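Local atomic coordinates of beta-ketoacyl synthase (Pseudomonas aeruginosa, PDB entry 4CW4), a protein that catalyses the condensation of acetyl-CoA with malonyl-ACP to give acetoacetyl-ACP, the primer with which fatty acid synthesis begins. Residues A21-F26 / A584-A589; V34-D39 / N521-Q526; A48-M53 / Q172-F177; Y64-G69 / E78-E83; M194-A199 / L594-N599. All coordinates share one frame; numbering follows the deposited sequence.

Interaction 1 of 5, residues A21-F26 / A584-A589; sequences AGRSSF and AYDQRA
Arg23 reaches Asp586 with both terminal nitrogens converging on a single carboxylate oxygen: NH1 lies 2.9 Å and NH2 3.0 Å from Asp586 OD1. Each bond is bent by more than 30°, as expected when two N-H groups share one acceptor, yet OD1 stays close to the guanidinium plane. The same NH1 donates to Ser25 OG at 2.9 Å, which helps to fix the rotation of the group; Ser25 OG is itself hydrogen-bonded to Asp201, which also holds Tyr585 OH. The Ala589 methyl sits over one guanidinium face, its CB 3.4 Å from Arg23 CZ. The Asp586 side chain also lies flat against Phe26. Its CB is 3.5 Å from the ring centroid, almost on the ring normal, a CH-pi contact, and the carboxylate is turned only 11° from the ring plane. In the ketosynthase, this joins the short strand 22-23, paired antiparallel with strand 10-19, to the long helix 565-590 near the C-terminal end of the chain. His28 gives Asp586 OD1 a further hydrogen bond, so several donors probably favour its charged form. Toward the partly exposed side, Phe26 and Tyr585 touch only rim to rim, CE1 to CD2 3.5 Å, with centroids 6.0 Å apart. Exposed Gln587 points away.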
# COMPACT_ATOMS: atom_id res chain seq x y z
N ALA A 21 13.60 20.99 -4.17
CA ALA A 21 14.30 22.08 -3.49
C ALA A 21 15.73 21.69 -3.07
O ALA A 21 16.49 22.54 -2.64
CB ALA A 21 13.50 22.56 -2.27
N GLY A 22 16.07 20.42 -3.21
CA GLY A 22 17.38 19.90 -2.85
C GLY A 22 17.38 18.90 -1.70
O GLY A 22 16.41 18.17 -1.48
N ARG A 23 18.49 18.88 -0.99
CA ARG A 23 18.69 18.03 0.17
C ARG A 23 17.91 18.58 1.36
O ARG A 23 18.02 19.75 1.71
CB ARG A 23 20.17 17.93 0.54
CG ARG A 23 20.43 17.15 1.82
CD ARG A 23 21.88 16.77 2.01
NE ARG A 23 22.87 17.85 2.00
CZ ARG A 23 23.40 18.43 3.08
NH1 ARG A 23 23.00 18.11 4.30
NH2 ARG A 23 24.35 19.35 2.92
N SER A 24 17.13 17.71 1.99
CA SER A 24 16.28 18.15 3.09
C SER A 24 17.02 18.35 4.40
O SER A 24 16.66 19.23 5.18
CB SER A 24 15.18 17.14 3.32
OG SER A 24 14.37 17.11 2.18
N SER A 25 18.02 17.52 4.67
CA SER A 25 18.66 17.56 5.97
C SER A 25 19.30 18.93 6.22
O SER A 25 19.70 19.63 5.28
CB SER A 25 19.70 16.45 6.13
OG SER A 25 20.74 16.58 5.19
N PHE A 26 19.34 19.30 7.49
CA PHE A 26 19.91 20.58 7.92
C PHE A 26 19.20 21.77 7.30
O PHE A 26 19.75 22.87 7.27
CB PHE A 26 21.43 20.59 7.71
CG PHE A 26 22.11 19.44 8.40
CD1 PHE A 26 22.19 18.19 7.77
CD2 PHE A 26 22.59 19.55 9.69
CE1 PHE A 26 22.75 17.10 8.41
CE2 PHE A 26 23.18 18.46 10.34
CZ PHE A 26 23.24 17.23 9.71
N ALA A 584 29.32 17.66 11.23
CA ALA A 584 30.40 17.12 10.42
C ALA A 584 29.85 16.37 9.21
O ALA A 584 30.40 16.45 8.10
CB ALA A 584 31.29 16.23 11.24
N TYR A 585 28.75 15.64 9.40
CA TYR A 585 28.08 15.02 8.27
C TYR A 585 27.60 16.08 7.27
O TYR A 585 27.81 15.95 6.08
CB TYR A 585 26.90 14.11 8.72
CG TYR A 585 25.98 13.81 7.56
CD1 TYR A 585 26.46 13.12 6.46
CD2 TYR A 585 24.68 14.27 7.53
CE1 TYR A 585 25.67 12.90 5.37
CE2 TYR A 585 23.86 14.05 6.43
CZ TYR A 585 24.38 13.37 5.34
OH TYR A 585 23.61 13.12 4.24
N ASP A 586 26.90 17.10 7.74
CA ASP A 586 26.42 18.16 6.86
C ASP A 586 27.58 18.73 6.02
O ASP A 586 27.44 18.95 4.84
CB ASP A 586 25.76 19.27 7.70
CG ASP A 586 25.14 20.37 6.87
OD1 ASP A 586 24.54 20.10 5.80
OD2 ASP A 586 25.22 21.54 7.32
N GLN A 587 28.73 18.95 6.65
CA GLN A 587 29.90 19.45 5.93
C GLN A 587 30.35 18.48 4.84
O GLN A 587 30.71 18.91 3.75
CB GLN A 587 31.06 19.66 6.90
CG GLN A 587 30.88 20.88 7.78
CD GLN A 587 31.31 22.14 7.08
OE1 GLN A 587 32.51 22.38 6.86
NE2 GLN A 587 30.34 22.95 6.71
N ARG A 588 30.34 17.18 5.13
CA ARG A 588 30.73 16.24 4.09
C ARG A 588 29.70 16.24 2.96
O ARG A 588 30.05 16.17 1.78
CB ARG A 588 30.87 14.82 4.67
CG ARG A 588 32.06 14.61 5.65
CD ARG A 588 33.35 15.27 5.20
NE ARG A 588 33.76 14.86 3.86
CZ ARG A 588 34.43 15.63 3.02
NH1 ARG A 588 34.79 16.85 3.37
NH2 ARG A 588 34.74 15.18 1.83
N ALA A 589 28.42 16.29 3.32
CA ALA A 589 27.35 16.26 2.34
C ALA A 589 27.43 17.46 1.40
O ALA A 589 27.15 17.34 0.21
CB ALA A 589 25.99 16.17 3.04

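Interaction 2 of 5, residues V34-D39 / N521-Q526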
# COMPACT_ATOMS: atom_id res chain seq x y z
N VAL A 34 13.11 29.58 0.75
CA VAL A 34 13.10 30.96 1.25
C VAL A 34 14.44 31.64 1.05
O VAL A 34 14.87 32.46 1.86
CB VAL A 34 12.66 31.02 2.73
CG1 VAL A 34 11.24 30.49 2.87
CG2 VAL A 34 13.63 30.26 3.63
N ILE A 35 15.08 31.36 -0.08
CA ILE A 35 16.50 31.67 -0.25
C ILE A 35 16.79 33.15 -0.14
O ILE A 35 17.79 33.56 0.47
CB ILE A 35 17.02 31.06 -1.56
CG1 ILE A 35 18.55 31.04 -1.58
CG2 ILE A 35 16.44 31.78 -2.79
CD1 ILE A 35 19.17 29.95 -0.76
N GLU A 36 15.89 33.97 -0.65
CA GLU A 36 16.11 35.41 -0.65
C GLU A 36 15.93 36.03 0.73
O GLU A 36 16.37 37.15 0.99
CB GLU A 36 15.18 36.07 -1.67
CG GLU A 36 13.72 36.00 -1.28
CD GLU A 36 12.96 34.80 -1.88
OE1 GLU A 36 13.53 33.70 -2.14
OE2 GLU A 36 11.75 34.99 -2.09
N SER A 37 15.30 35.29 1.63
CA SER A 37 15.03 35.78 2.98
C SER A 37 16.12 35.38 3.98
O SER A 37 16.12 35.85 5.11
CB SER A 37 13.68 35.24 3.47
OG SER A 37 12.63 35.76 2.68
N MET A 38 17.00 34.47 3.58
CA MET A 38 18.07 34.01 4.45
C MET A 38 19.17 35.05 4.51
O MET A 38 19.29 35.91 3.63
CB MET A 38 18.66 32.70 3.92
CG MET A 38 17.66 31.54 3.86
SD MET A 38 16.89 31.11 5.43
CE MET A 38 18.33 30.77 6.40
N ASP A 39 20.00 34.98 5.55
CA ASP A 39 21.20 35.80 5.58
C ASP A 39 22.17 35.22 4.57
O ASP A 39 22.02 34.06 4.15
CB ASP A 39 21.83 35.80 6.96
CG ASP A 39 22.32 34.43 7.36
OD1 ASP A 39 23.47 34.07 7.02
OD2 ASP A 39 21.54 33.71 7.99
N ASN A 521 1.80 35.98 -0.25
CA ASN A 521 2.69 35.61 -1.35
C ASN A 521 4.14 36.00 -1.09
O ASN A 521 5.00 35.84 -1.96
CB ASN A 521 2.18 36.14 -2.71
CG ASN A 521 2.31 37.63 -2.87
OD1 ASN A 521 2.58 38.37 -1.93
ND2 ASN A 521 2.08 38.09 -4.10
N ARG A 522 4.39 36.47 0.14
CA ARG A 522 5.72 36.86 0.62
C ARG A 522 6.09 36.03 1.83
O ARG A 522 5.22 35.64 2.61
CB ARG A 522 5.77 38.35 1.04
CG ARG A 522 5.10 39.33 0.09
CD ARG A 522 5.98 39.67 -1.10
NE ARG A 522 5.45 40.80 -1.86
CZ ARG A 522 5.38 40.86 -3.20
NH1 ARG A 522 5.82 39.86 -3.96
NH2 ARG A 522 4.87 41.94 -3.78
N ASP A 523 7.39 35.78 2.00
CA ASP A 523 7.89 35.18 3.24
C ASP A 523 7.59 36.11 4.41
O ASP A 523 7.72 37.34 4.29
CB ASP A 523 9.41 34.92 3.18
CG ASP A 523 9.79 33.92 2.10
OD1 ASP A 523 8.93 33.14 1.66
OD2 ASP A 523 10.98 33.91 1.70
N MET A 524 7.21 35.53 5.54
CA MET A 524 6.84 36.31 6.74
C MET A 524 7.63 35.86 7.96
O MET A 524 7.83 34.67 8.17
CB MET A 524 5.34 36.13 7.03
CG MET A 524 4.44 36.70 5.97
SD MET A 524 4.47 38.50 5.97
CE MET A 524 3.66 38.88 4.44
N ARG A 525 8.04 36.83 8.78
CA ARG A 525 8.68 36.53 10.06
C ARG A 525 7.83 37.06 11.20
O ARG A 525 7.73 38.27 11.41
CB ARG A 525 10.08 37.16 10.15
CG ARG A 525 11.03 36.78 9.03
CD ARG A 525 12.46 37.30 9.31
NE ARG A 525 13.04 36.62 10.47
CZ ARG A 525 14.04 35.74 10.43
NH1 ARG A 525 14.66 35.43 9.30
NH2 ARG A 525 14.45 35.18 11.56
N GLN A 526 7.25 36.13 11.96
CA GLN A 526 6.37 36.40 13.08
C GLN A 526 7.16 36.93 14.27
O GLN A 526 8.22 36.39 14.58
CB GLN A 526 5.71 35.08 13.49
CG GLN A 526 4.70 34.48 12.50
CD GLN A 526 5.27 34.12 11.12
OE1 GLN A 526 6.43 33.75 10.96
NE2 GLN A 526 4.41 34.20 10.12
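Asp523 and Ser37 carry this surface contact, joined by a short hydrogen bond in which Ser37 OG donates to Asp523 OD2 at 2.7 Å. Within the 521-526 segment the chain first reaches the loop 34-39 at Asp523. There the carboxylate is placed by a CG anti to the carbonyl carbon (chi1 -63°), and OD2 receives the serine hydroxyl on its anti lone pair, the one pointing away from OD1. The same oxygen lies against Val34, 3.5 Å from its CB, while Asp523 OD1 is 3.7 Å from Val34 CG1, so an apolar branch is set beside both oxygens. Glu36 brings a second carboxylate near, OE2 standing 4.0 Å from Asp523 OD2. Lys503 forms salt bridges with both acids, which probably offsets their mutual repulsion. OD2 is thus shared by Ser37 and Lys503, while OD1 takes the backbone N-H of Gly501, so that Asp523 is tied both to loop 34-39 and to the chain around 501-503. Met524 turns its side chain away, although its backbone is hydrogen-bonded to Leu499. Further on, the end of the Arg525 side chain comes loosely alongside, Ser37 O lying near the guanidinium plane, 4.5 Å from Arg525 NH1, and the same side chain packs on Ile498. The arrangement is a polar loop-to-loop junction at the periphery of the ketosynthase fold, joining the connection between helices 28-33 and 40-53 to the one between strands 517-519 and 532-539.

Interaction 3 of 5, residues A48-M53 / Q172-F177; sequences AGLAVM and QLPTGF
Met53, on the last turn of helix 40-53, rests its terminal methyl on the Phe177 ring in a Met-aromatic contact that binds this N-terminal helix to a type II beta turn, Pro174 to Phe177, of the ketosynthase. Met53 is modelled in two conformers, and the geometry is that of one of them. The methyl is the bump and the ring face the floor: CE stands 3.9 Å from the ring centroid and only 9° off the normal, so it is nearly centred. The sulfur lies higher above the same face, SD being 5.2 Å from the centroid. A bend at the last torsion (chi3 70°) turns CE down from SD onto the ring. Beside this pair, Pro174 offers the tip of its pyrrolidine ring as a second knob. Its CG fits between two helix side chains, 4.0 Å from Leu50 CD2 and 4.3 Å from Met53 CE, with Leu50 crossing it at about a right angle. Leu50 also packs on Ile85 of helix 74-87, while Tyr18 of strand 10-19 touches both Met53 and the Phe177 ring. Gly176 has a positive phi of 106°, and Phe177 N closes the turn onto Pro174 O at 3.0 Å. Near the helix end, Met53 O approaches the ring edge and comes within 3.4 Å of Phe177 CA.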
# COMPACT_ATOMS: atom_id res chain seq x y z
N ALA A 48 26.09 26.77 -2.53
CA ALA A 48 27.28 25.98 -2.78
C ALA A 48 26.97 24.49 -2.79
O ALA A 48 27.41 23.74 -3.66
CB ALA A 48 28.36 26.30 -1.76
N GLY A 49 26.18 24.04 -1.82
CA GLY A 49 25.78 22.64 -1.76
C GLY A 49 24.98 22.19 -2.97
O GLY A 49 25.21 21.10 -3.51
N LEU A 50 24.05 23.03 -3.41
CA LEU A 50 23.28 22.77 -4.63
C LEU A 50 24.21 22.72 -5.83
O LEU A 50 24.08 21.85 -6.68
CB LEU A 50 22.21 23.83 -4.84
CG LEU A 50 20.95 23.62 -4.00
CD1 LEU A 50 20.08 24.88 -3.99
CD2 LEU A 50 20.16 22.44 -4.54
N ALA A 51 25.13 23.68 -5.92
CA ALA A 51 26.06 23.71 -7.05
C ALA A 51 26.85 22.40 -7.15
O ALA A 51 27.11 21.91 -8.25
CB ALA A 51 27.00 24.92 -6.94
N VAL A 52 27.27 21.84 -6.02
CA VAL A 52 28.01 20.58 -6.03
C VAL A 52 27.09 19.44 -6.45
O VAL A 52 27.46 18.61 -7.30
CB VAL A 52 28.63 20.28 -4.65
CG1 VAL A 52 29.21 18.86 -4.60
CG2 VAL A 52 29.71 21.30 -4.34
N MET A 53 25.89 19.40 -5.88
CA MET A 53 24.91 18.36 -6.22
C MET A 53 24.61 18.34 -7.71
O MET A 53 24.41 17.27 -8.31
CB MET A 53 23.57 18.60 -5.50
CG MET A 53 23.53 18.15 -4.06
SD MET A 53 22.06 18.73 -3.19
CE MET A 53 20.78 17.75 -3.98
N GLN A 172 10.96 18.41 -10.04
CA GLN A 172 12.07 17.53 -10.39
C GLN A 172 13.25 17.75 -9.47
O GLN A 172 13.54 18.90 -9.13
CB GLN A 172 12.50 17.83 -11.83
CG GLN A 172 11.43 17.50 -12.87
CD GLN A 172 11.58 18.31 -14.13
OE1 GLN A 172 12.34 17.94 -15.03
NE2 GLN A 172 10.85 19.41 -14.22
N LEU A 173 13.94 16.68 -9.09
CA LEU A 173 15.20 16.86 -8.37
C LEU A 173 16.12 17.83 -9.10
O LEU A 173 16.04 17.96 -10.32
CB LEU A 173 15.93 15.53 -8.18
CG LEU A 173 15.23 14.46 -7.32
CD1 LEU A 173 16.15 13.29 -6.99
CD2 LEU A 173 14.67 15.06 -6.05
N PRO A 174 16.99 18.54 -8.35
CA PRO A 174 17.88 19.50 -9.00
C PRO A 174 18.64 18.91 -10.20
O PRO A 174 19.21 17.81 -10.11
CB PRO A 174 18.84 19.91 -7.88
CG PRO A 174 18.02 19.73 -6.62
CD PRO A 174 17.21 18.49 -6.89
N THR A 175 18.66 19.65 -11.30
CA THR A 175 19.23 19.12 -12.54
C THR A 175 20.70 18.78 -12.32
O THR A 175 21.48 19.64 -11.87
CB THR A 175 19.12 20.13 -13.65
OG1 THR A 175 17.76 20.55 -13.78
CG2 THR A 175 19.61 19.54 -14.99
N GLY A 176 21.05 17.55 -12.64
CA GLY A 176 22.42 17.09 -12.49
C GLY A 176 22.64 16.15 -11.32
O GLY A 176 23.60 15.38 -11.31
N PHE A 177 21.73 16.19 -10.35
CA PHE A 177 21.78 15.29 -9.22
C PHE A 177 21.13 13.97 -9.61
O PHE A 177 19.98 13.94 -10.04
CB PHE A 177 21.05 15.90 -8.03
CG PHE A 177 21.11 15.06 -6.79
CD1 PHE A 177 22.32 14.80 -6.16
CD2 PHE A 177 19.96 14.52 -6.25
CE1 PHE A 177 22.37 14.04 -4.99
CE2 PHE A 177 20.00 13.75 -5.11
CZ PHE A 177 21.20 13.51 -4.48

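Interaction 4 of 5, residues Y64-G69 / E78-E83; sequences YLAEDG and ERRYAE. With SO4 (sulfate ion), chain B.
Tyr81 OH and Arg80 NE, both from helix 74-87, hold a sulfate ion that bridges the two segments, the hydroxyl donating to sulfate O2 at 2.8 Å and NE to O3 at 3.0 Å. Arg80 NH2 adds a bond to sulfate O1, almost straight at 168°. From the turn, the backbone N of Glu67 points at sulfate O2, with an N-H...O angle of 173°, so that this oxygen is gripped from both segments. Arg84 completes the set of donors from the next turn of the helix. The one direct polar bond between the segments is a salt bridge, Arg80 NH2 to Asp68 OD2 at 3.1 Å. Its N-H runs within the guanidinium plane but meets the oxygen from above the carboxylate plane, and Asp68 is poorly ordered, so this link is likely to be a mobile one. With CG anti to its backbone N (chi1 -168°) and the chain extended from CG to NE, Arg80 runs out far enough to serve both the sulfate and the Asp68 carboxylate. Outward from these bonds comes the packing on Ala66. Its methyl lies over one guanidinium face, off-centre, with CB 3.7 Å from Arg80 NH2, and it also touches Tyr81, CB being 3.3 Å from OH. Leu72 of strand 71-72 abuts Ala66, Arg80 and Tyr81 alike. The ion probably comes from the crystallisation liquor; its setting is an anion site made of two arginines, a tyrosine hydroxyl and a backbone N-H, between a helix and the type I turn that links strands 63-65 and 71-72 of a small antiparallel sheet.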
# COMPACT_ATOMS: atom_id res chain seq x y z
N TYR A 64 35.92 25.07 -3.97
CA TYR A 64 35.03 24.85 -5.10
C TYR A 64 35.69 25.36 -6.38
O TYR A 64 36.29 26.45 -6.39
CB TYR A 64 33.69 25.55 -4.85
CG TYR A 64 33.05 25.16 -3.53
CD1 TYR A 64 32.38 23.96 -3.39
CD2 TYR A 64 33.12 26.01 -2.43
CE1 TYR A 64 31.79 23.60 -2.19
CE2 TYR A 64 32.54 25.67 -1.23
CZ TYR A 64 31.88 24.46 -1.11
OH TYR A 64 31.29 24.11 0.08
N LEU A 65 35.61 24.56 -7.43
CA LEU A 65 36.28 24.84 -8.70
C LEU A 65 35.27 25.01 -9.84
O LEU A 65 34.41 24.17 -10.03
CB LEU A 65 37.21 23.69 -9.07
CG LEU A 65 38.57 23.59 -8.38
CD1 LEU A 65 38.45 23.73 -6.88
CD2 LEU A 65 39.22 22.26 -8.74
N ALA A 66 35.41 26.09 -10.60
CA ALA A 66 34.61 26.26 -11.81
C ALA A 66 35.09 25.28 -12.87
O ALA A 66 36.06 24.54 -12.65
CB ALA A 66 34.73 27.69 -12.32
N GLU A 67 34.41 25.26 -14.01
CA GLU A 67 34.83 24.44 -15.13
C GLU A 67 36.27 24.78 -15.52
O GLU A 67 37.01 23.91 -15.99
CB GLU A 67 33.90 24.64 -16.33
CG GLU A 67 34.31 23.88 -17.59
CD GLU A 67 34.38 22.38 -17.38
OE1 GLU A 67 33.71 21.88 -16.44
OE2 GLU A 67 35.09 21.70 -18.15
N ASP A 68 36.66 26.03 -15.30
CA ASP A 68 38.00 26.51 -15.64
C ASP A 68 39.07 26.01 -14.68
O ASP A 68 40.26 26.08 -14.98
CB ASP A 68 38.03 28.04 -15.62
CG ASP A 68 36.88 28.67 -16.37
OD1 ASP A 68 36.35 28.02 -17.30
OD2 ASP A 68 36.51 29.81 -16.04
N GLY A 69 38.65 25.52 -13.51
CA GLY A 69 39.57 25.20 -12.44
C GLY A 69 39.71 26.37 -11.47
O GLY A 69 40.30 26.23 -10.40
N GLU A 78 27.47 32.23 -5.58
CA GLU A 78 26.18 32.89 -5.66
C GLU A 78 26.14 33.85 -6.84
O GLU A 78 25.20 33.84 -7.61
CB GLU A 78 25.86 33.64 -4.37
CG GLU A 78 24.56 34.41 -4.44
CD GLU A 78 24.30 35.20 -3.18
OE1 GLU A 78 25.24 35.77 -2.59
OE2 GLU A 78 23.13 35.28 -2.79
N ARG A 79 27.17 34.68 -6.99
CA ARG A 79 27.23 35.60 -8.11
C ARG A 79 27.16 34.84 -9.44
O ARG A 79 26.37 35.19 -10.33
CB ARG A 79 28.53 36.41 -8.04
CG ARG A 79 28.96 37.04 -9.36
CD ARG A 79 30.40 37.47 -9.29
NE ARG A 79 31.17 36.85 -10.37
CZ ARG A 79 31.86 35.72 -10.27
NH1 ARG A 79 31.90 35.04 -9.13
NH2 ARG A 79 32.53 35.26 -11.32
N ARG A 80 27.98 33.82 -9.57
CA ARG A 80 28.20 33.14 -10.84
C ARG A 80 27.11 32.13 -11.22
O ARG A 80 26.79 31.99 -12.39
CB ARG A 80 29.54 32.43 -10.79
CG ARG A 80 30.06 31.91 -12.11
CD ARG A 80 31.55 31.69 -12.01
NE ARG A 80 32.10 31.03 -13.18
CZ ARG A 80 33.37 31.10 -13.56
NH1 ARG A 80 34.24 31.84 -12.87
NH2 ARG A 80 33.78 30.46 -14.65
N TYR A 81 26.55 31.45 -10.22
CA TYR A 81 25.68 30.31 -10.49
C TYR A 81 24.24 30.44 -9.97
O TYR A 81 23.42 29.59 -10.30
CB TYR A 81 26.27 29.02 -9.90
CG TYR A 81 27.65 28.67 -10.43
CD1 TYR A 81 27.79 27.95 -11.60
CD2 TYR A 81 28.79 29.06 -9.76
CE1 TYR A 81 29.06 27.63 -12.10
CE2 TYR A 81 30.04 28.74 -10.23
CZ TYR A 81 30.17 28.04 -11.41
OH TYR A 81 31.42 27.73 -11.88
N ALA A 82 23.92 31.47 -9.19
CA ALA A 82 22.58 31.51 -8.58
C ALA A 82 21.47 31.43 -9.63
O ALA A 82 20.50 30.69 -9.46
CB ALA A 82 22.39 32.73 -7.73
N GLU A 83 21.59 32.18 -10.72
CA GLU A 83 20.56 32.16 -11.74
C GLU A 83 20.34 30.74 -12.29
O GLU A 83 19.21 30.28 -12.42
CB GLU A 83 20.93 33.14 -12.87
CG GLU A 83 19.87 33.24 -13.96
CD GLU A 83 20.24 34.16 -15.12
OE1 GLU A 83 21.29 34.84 -15.08
OE2 GLU A 83 19.47 34.18 -16.10
S SO4 B . 31.04 27.90 -15.44
O1 SO4 B . 32.02 28.43 -16.39
O2 SO4 B . 31.71 26.96 -14.53
O3 SO4 B . 30.47 29.01 -14.68
O4 SO4 B . 30.00 27.19 -16.17

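Interaction 5 of 5, residues M194-A199 / L594-N599; sequences MSVVAA and LEIIYN
Ile596 projects its branched side chain onto helix 190-204, where Val196 and Val197 receive it. From CB, which points toward the helix, the chain forks. The methyl CG2, anti to the backbone N, goes to Val196, its carbon 3.6 Å from Val196 CG1. The other arm leaves through CG1, anti to the carbonyl carbon (chi1 -59°), and its second torsion (-53°) turns the terminal methyl toward the next valine: CD1 ends 3.9 Å from Val197 CG1 and 4.1 Å from Val197 CA. The two branches thus straddle consecutive residues of the helix, crossing their side chains at a slant. This is apolar packing between a helix of the ketosynthase N-terminal domain and the irregular chain that follows the long helix 565-590. Leu182 and Tyr183 also touch Ile596, and Thr200 OG1 binds the backbone N of Ile597, fixing the chain one residue further on. Val196 CG1 serves as a meeting point for that chain, lying 3.7 Å from Ile597 O and, more loosely, 4.5 Å from Tyr598 CD1. The Tyr598 ring itself meets the rings of Tyr271, Tyr183 and His188. At the end of the segment, Asn599 packs against Phe399 of the second subunit.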
# COMPACT_ATOMS: atom_id res chain seq x y z
N MET A 194 15.84 6.55 -4.80
CA MET A 194 15.56 7.74 -4.00
C MET A 194 15.35 7.38 -2.55
O MET A 194 15.80 8.10 -1.67
CB MET A 194 14.35 8.49 -4.57
CG MET A 194 14.69 9.21 -5.87
SD MET A 194 13.32 10.04 -6.70
CE MET A 194 12.73 11.14 -5.41
N SER A 195 14.73 6.24 -2.28
CA SER A 195 14.50 5.82 -0.90
C SER A 195 15.81 5.51 -0.21
O SER A 195 16.04 5.92 0.92
CB SER A 195 13.57 4.59 -0.84
OG SER A 195 13.27 4.28 0.51
N VAL A 196 16.69 4.77 -0.89
CA VAL A 196 17.98 4.41 -0.32
C VAL A 196 18.80 5.67 -0.01
O VAL A 196 19.37 5.82 1.07
CB VAL A 196 18.74 3.44 -1.27
CG1 VAL A 196 20.22 3.30 -0.90
CG2 VAL A 196 18.04 2.09 -1.30
N VAL A 197 18.84 6.59 -0.96
CA VAL A 197 19.64 7.81 -0.79
C VAL A 197 19.06 8.75 0.27
O VAL A 197 19.80 9.32 1.09
CB VAL A 197 19.85 8.50 -2.16
CG1 VAL A 197 20.51 9.82 -2.01
CG2 VAL A 197 20.65 7.58 -3.08
N ALA A 198 17.74 8.89 0.28
CA ALA A 198 17.07 9.69 1.30
C ALA A 198 17.21 9.09 2.69
O ALA A 198 17.37 9.82 3.67
CB ALA A 198 15.60 9.85 0.95
N ALA A 199 17.11 7.77 2.81
CA ALA A 199 17.19 7.16 4.12
C ALA A 199 18.55 7.40 4.74
O ALA A 199 18.65 7.66 5.94
CB ALA A 199 16.87 5.67 4.05
N LEU A 594 28.48 11.73 0.41
CA LEU A 594 27.20 11.33 1.01
C LEU A 594 27.23 9.94 1.64
O LEU A 594 26.38 9.61 2.48
CB LEU A 594 26.09 11.40 -0.05
CG LEU A 594 25.78 12.81 -0.56
CD1 LEU A 594 24.81 12.75 -1.76
CD2 LEU A 594 25.21 13.67 0.56
N GLU A 595 28.22 9.14 1.22
CA GLU A 595 28.44 7.76 1.69
C GLU A 595 27.13 6.98 1.90
O GLU A 595 26.74 6.62 3.01
CB GLU A 595 29.34 7.72 2.93
CG GLU A 595 29.96 6.34 3.21
CD GLU A 595 31.00 5.90 2.19
OE1 GLU A 595 31.45 6.73 1.36
OE2 GLU A 595 31.36 4.69 2.20
N ILE A 596 26.46 6.72 0.79
CA ILE A 596 25.18 6.05 0.82
C ILE A 596 25.36 4.63 1.35
O ILE A 596 26.25 3.90 0.92
CB ILE A 596 24.54 6.05 -0.59
CG1 ILE A 596 24.36 7.48 -1.10
CG2 ILE A 596 23.22 5.29 -0.58
CD1 ILE A 596 23.62 8.40 -0.17
N ILE A 597 24.47 4.26 2.26
CA ILE A 597 24.49 2.92 2.85
C ILE A 597 23.68 1.97 1.97
O ILE A 597 22.50 2.18 1.75
CB ILE A 597 23.86 2.93 4.26
CG1 ILE A 597 24.59 3.96 5.16
CG2 ILE A 597 23.91 1.52 4.86
CD1 ILE A 597 23.81 4.38 6.40
N TYR A 598 24.33 0.93 1.47
CA TYR A 598 23.67 -0.10 0.68
C TYR A 598 24.41 -1.41 0.93
O TYR A 598 25.39 -1.73 0.26
CB TYR A 598 23.64 0.22 -0.81
CG TYR A 598 22.87 -0.81 -1.62
CD1 TYR A 598 21.50 -0.93 -1.50
CD2 TYR A 598 23.52 -1.67 -2.50
CE1 TYR A 598 20.79 -1.88 -2.21
CE2 TYR A 598 22.83 -2.62 -3.22
CZ TYR A 598 21.46 -2.73 -3.06
OH TYR A 598 20.75 -3.66 -3.77
N ASN A 599 23.93 -2.14 1.92
CA ASN A 599 24.66 -3.27 2.49
C ASN A 599 24.21 -4.64 1.97
O ASN A 599 24.22 -5.63 2.72
CB ASN A 599 24.53 -3.22 4.01
CG ASN A 599 25.66 -3.91 4.72
OD1 ASN A 599 26.82 -3.79 4.33
ND2 ASN A 599 25.34 -4.65 5.78

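How the interactions relate
Interactions 1, 3 and 5 form a connected group: the centres of 1 and 3 lie 12 Å apart, those of 1 and 5 13 Å. Gly22 packs on Pro174, Ala589 on Leu594, and Phe177 on Leu594. Interaction 4 joins the group through Tyr64, which packs on Ala48 and Val52 of helix 40-53. Interaction 2 stands apart, its centre 20 Å or more from every other and its nearest atoms about 6 Å away at the closest. In sequence, the first segments run in order from interaction 1 to 5, while the partners of 1, 2 and 5 come from late in the chain. N-terminal elements and helix 565-590 with its following loop are thereby packed around the ketosynthase core, away from the active-site residues.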